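Local coordinates for MaoC-like dehydratase (PDB 3KH8), which probably adds water to, or removes it from, acyl thioester substrates, as a hot dog-fold lyase of the MaoC and hydratase 2 family, at residues M122-L133 against P173-R184. Numbering follows the deposited sequence.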
# COMPACT_ATOMS: atom_id res chain seq x y z
N MET A 122 -7.21 3.61 -29.23
CA MET A 122 -6.55 2.60 -30.07
C MET A 122 -5.10 2.33 -29.64
O MET A 122 -4.37 1.61 -30.33
CB MET A 122 -6.63 2.98 -31.56
CG MET A 122 -8.05 3.20 -32.08
SD MET A 122 -9.13 1.75 -32.01
CE MET A 122 -8.76 0.97 -33.58
N ILE A 123 -4.70 2.92 -28.52
CA ILE A 123 -3.36 2.71 -27.96
C ILE A 123 -3.39 1.69 -26.81
O ILE A 123 -4.34 1.63 -26.03
CB ILE A 123 -2.70 4.05 -27.50
CG1 ILE A 123 -1.17 3.95 -27.56
CG2 ILE A 123 -3.16 4.46 -26.10
CD1 ILE A 123 -0.45 5.29 -27.53
N LEU A 124 -2.34 0.87 -26.74
CA LEU A 124 -2.15 -0.03 -25.61
C LEU A 124 -0.67 -0.21 -25.27
O LEU A 124 0.19 -0.11 -26.15
CB LEU A 124 -2.85 -1.39 -25.82
CG LEU A 124 -2.58 -2.42 -26.94
CD1 LEU A 124 -2.89 -1.90 -28.34
CD2 LEU A 124 -1.18 -3.05 -26.87
N HIS A 125 -0.39 -0.46 -24.00
CA HIS A 125 0.96 -0.77 -23.55
C HIS A 125 1.29 -2.20 -23.94
O HIS A 125 0.83 -3.16 -23.32
CB HIS A 125 1.09 -0.54 -22.04
CG HIS A 125 2.50 -0.61 -21.53
ND1 HIS A 125 2.81 -0.89 -20.22
CD2 HIS A 125 3.69 -0.45 -22.17
CE1 HIS A 125 4.12 -0.88 -20.07
NE2 HIS A 125 4.68 -0.62 -21.24
N GLY A 126 2.08 -2.33 -25.01
CA GLY A 126 2.33 -3.63 -25.62
C GLY A 126 3.59 -4.33 -25.16
O GLY A 126 3.62 -5.56 -25.09
N GLU A 127 4.63 -3.55 -24.85
CA GLU A 127 5.95 -4.09 -24.53
C GLU A 127 6.64 -3.30 -23.42
O GLU A 127 6.43 -2.09 -23.29
CB GLU A 127 6.84 -4.09 -25.77
CG GLU A 127 6.38 -5.03 -26.89
CD GLU A 127 7.27 -5.00 -28.12
OE1 GLU A 127 8.31 -4.31 -28.12
OE2 GLU A 127 6.93 -5.69 -29.11
N GLN A 128 7.46 -3.99 -22.63
CA GLN A 128 8.28 -3.33 -21.61
C GLN A 128 9.65 -4.00 -21.48
O GLN A 128 9.75 -5.22 -21.39
CB GLN A 128 7.58 -3.31 -20.25
CG GLN A 128 8.31 -2.47 -19.19
CD GLN A 128 8.33 -0.99 -19.53
OE1 GLN A 128 7.30 -0.41 -19.85
NE2 GLN A 128 9.51 -0.39 -19.48
N SER A 129 10.68 -3.17 -21.45
CA SER A 129 12.04 -3.63 -21.19
C SER A 129 12.62 -2.83 -20.03
O SER A 129 12.43 -1.61 -19.94
CB SER A 129 12.91 -3.45 -22.43
OG SER A 129 14.25 -3.80 -22.15
N VAL A 130 13.32 -3.53 -19.14
CA VAL A 130 14.00 -2.91 -18.00
C VAL A 130 15.42 -3.45 -17.92
O VAL A 130 15.63 -4.66 -17.81
CB VAL A 130 13.26 -3.16 -16.66
CG1 VAL A 130 14.00 -2.53 -15.50
CG2 VAL A 130 11.84 -2.62 -16.73
N GLU A 131 16.40 -2.54 -17.99
CA GLU A 131 17.80 -2.90 -17.82
C GLU A 131 18.37 -2.18 -16.60
O GLU A 131 18.33 -0.95 -16.53
CB GLU A 131 18.60 -2.54 -19.08
CG GLU A 131 20.04 -3.03 -19.03
CD GLU A 131 20.89 -2.57 -20.20
OE1 GLU A 131 20.34 -1.94 -21.14
OE2 GLU A 131 22.11 -2.84 -20.18
N ILE A 132 18.89 -2.95 -15.65
CA ILE A 132 19.40 -2.38 -14.41
C ILE A 132 20.93 -2.30 -14.44
O ILE A 132 21.62 -3.32 -14.46
CB ILE A 132 18.92 -3.19 -13.16
CG1 ILE A 132 17.40 -3.38 -13.17
CG2 ILE A 132 19.40 -2.52 -11.86
CD1 ILE A 132 16.58 -2.08 -13.19
N LEU A 133 21.43 -1.07 -14.47
CA LEU A 133 22.87 -0.82 -14.44
C LEU A 133 23.40 -0.87 -13.00
O LEU A 133 24.47 -1.42 -12.75
CB LEU A 133 23.21 0.53 -15.09
CG LEU A 133 23.06 0.76 -16.60
CD1 LEU A 133 23.51 -0.43 -17.44
CD2 LEU A 133 21.63 1.20 -17.00
N PRO A 173 24.69 6.21 -14.81
CA PRO A 173 23.45 5.52 -15.17
C PRO A 173 23.02 4.51 -14.10
O PRO A 173 23.87 3.85 -13.50
CB PRO A 173 23.81 4.78 -16.47
CG PRO A 173 25.02 5.49 -17.00
CD PRO A 173 25.77 5.92 -15.77
N VAL A 174 21.71 4.40 -13.85
CA VAL A 174 21.20 3.39 -12.92
C VAL A 174 20.24 2.40 -13.60
O VAL A 174 20.30 1.20 -13.33
CB VAL A 174 20.58 3.99 -11.60
CG1 VAL A 174 21.49 5.06 -11.00
CG2 VAL A 174 19.19 4.54 -11.82
N ALA A 175 19.38 2.91 -14.48
CA ALA A 175 18.41 2.06 -15.19
C ALA A 175 18.03 2.61 -16.56
O ALA A 175 17.95 3.82 -16.77
CB ALA A 175 17.15 1.83 -14.34
N LYS A 176 17.78 1.69 -17.49
CA LYS A 176 17.29 2.02 -18.82
C LYS A 176 15.99 1.27 -19.07
O LYS A 176 15.94 0.03 -18.97
CB LYS A 176 18.34 1.68 -19.88
CG LYS A 176 17.96 2.03 -21.31
CD LYS A 176 19.08 1.64 -22.26
CE LYS A 176 18.61 1.69 -23.70
NZ LYS A 176 19.59 1.05 -24.62
N LEU A 177 14.94 2.02 -19.39
CA LEU A 177 13.63 1.45 -19.65
C LEU A 177 13.24 1.72 -21.10
O LEU A 177 13.49 2.80 -21.62
CB LEU A 177 12.56 2.06 -18.73
CG LEU A 177 12.83 2.29 -17.24
CD1 LEU A 177 11.65 3.01 -16.60
CD2 LEU A 177 13.12 0.99 -16.51
N ILE A 178 12.63 0.72 -21.74
CA ILE A 178 12.00 0.94 -23.04
C ILE A 178 10.56 0.45 -22.98
O ILE A 178 10.29 -0.72 -22.71
CB ILE A 178 12.77 0.25 -24.21
CG1 ILE A 178 14.20 0.79 -24.29
CG2 ILE A 178 12.02 0.48 -25.53
CD1 ILE A 178 15.16 -0.10 -25.08
N SER A 179 9.64 1.38 -23.22
CA SER A 179 8.21 1.10 -23.23
C SER A 179 7.71 1.07 -24.67
O SER A 179 7.99 1.98 -25.45
CB SER A 179 7.46 2.17 -22.44
OG SER A 179 6.06 1.97 -22.51
N GLY A 180 6.97 0.02 -25.01
CA GLY A 180 6.38 -0.11 -26.34
C GLY A 180 4.88 0.10 -26.32
O GLY A 180 4.14 -0.64 -25.67
N SER A 181 4.43 1.14 -27.03
CA SER A 181 3.00 1.41 -27.21
C SER A 181 2.55 0.99 -28.60
O SER A 181 3.23 1.27 -29.59
CB SER A 181 2.68 2.88 -26.98
OG SER A 181 2.80 3.23 -25.61
N PHE A 182 1.40 0.31 -28.67
CA PHE A 182 0.86 -0.12 -29.95
C PHE A 182 -0.38 0.69 -30.32
O PHE A 182 -1.32 0.79 -29.54
CB PHE A 182 0.55 -1.62 -29.95
CG PHE A 182 0.24 -2.18 -31.31
CD1 PHE A 182 1.26 -2.46 -32.21
CD2 PHE A 182 -1.07 -2.45 -31.68
CE1 PHE A 182 0.98 -2.98 -33.47
CE2 PHE A 182 -1.36 -2.98 -32.94
CZ PHE A 182 -0.33 -3.25 -33.83
N ILE A 183 -0.35 1.29 -31.51
CA ILE A 183 -1.48 2.04 -32.04
C ILE A 183 -2.04 1.25 -33.22
O ILE A 183 -1.50 1.30 -34.33
CB ILE A 183 -1.05 3.47 -32.48
CG1 ILE A 183 -0.26 4.16 -31.37
CG2 ILE A 183 -2.28 4.29 -32.89
CD1 ILE A 183 0.70 5.22 -31.87
N ARG A 184 -3.12 0.51 -32.97
CA ARG A 184 -3.73 -0.34 -34.00
C ARG A 184 -4.43 0.48 -35.07
O ARG A 184 -5.12 1.45 -34.77
CB ARG A 184 -4.67 -1.38 -33.37
CG ARG A 184 -5.75 -0.82 -32.45
CD ARG A 184 -6.45 -1.94 -31.67
NE ARG A 184 -7.50 -1.43 -30.79
CZ ARG A 184 -7.29 -0.95 -29.56
NH1 ARG A 184 -8.32 -0.51 -28.84
NH2 ARG A 184 -6.07 -0.89 -29.05
O HOH W 1 15.51 -1.42 -21.35
O HOH W 2 21.31 -1.47 -23.87
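The guanidinium of Arg184 carries Met122 CA on one face, 3.5 Å above its plane and offset toward the rim, and meets Leu124 CD1 at its edge. Leu124 CD1 also lies in the plane of the Phe182 ring, at its edge, and the His125 ring has Gly180 O at its edge, near its plane, and Gln128 OE1 in plane at the edge. These groups sit near one end of an antiparallel strand pair in the hot dog sheet, His125 and Phe182 on opposite faces, where 123-132 lies between 173-184 and strand 274-281. With CG between its backbone N and carbonyl carbon (chi1 53°), Arg184 runs extended to NE and crosses at about a right angle the Met122 chain, whose bends at chi2 and chi3 bring Met122 CE to 3.7 Å from Arg184 CG.

A classic beta bulge shifts the register beyond His125: Gly126 N and Glu127 N both donate to Gly180 O, at 2.7 and 3.1 Å respectively. Gly180 returns its own N-H to Glu127 O, almost straight (173°). Gly180, having no side chain, lets Glu127 CB settle 4.0 Å from Gly180 CA. On the face carrying His125, Gln128 and Val130, helix 251-266 supplies Leu252 against the first two, and the His125 ring meets that of Phe281. Branched Val130 suits the buried part of this face, lying beside Leu177 with Val130 CG1 and CG2 each 3.8 Å from Leu177 CD2. Gln128, buried here, uses both ends of its amide: OE1 takes a weak bond from His125 NE2, while NE2 donates to Ser129 O from the opposite face of that carbonyl to Ile178 N.

The other face bears Ser129, Glu131 and Lys176, polar residues that can engage water. One water joins Ser129 OG to Lys176 O; another donates to Glu131 OE1 at 2.9 Å and accepts from Lys176 NZ, bridging the opposite charges.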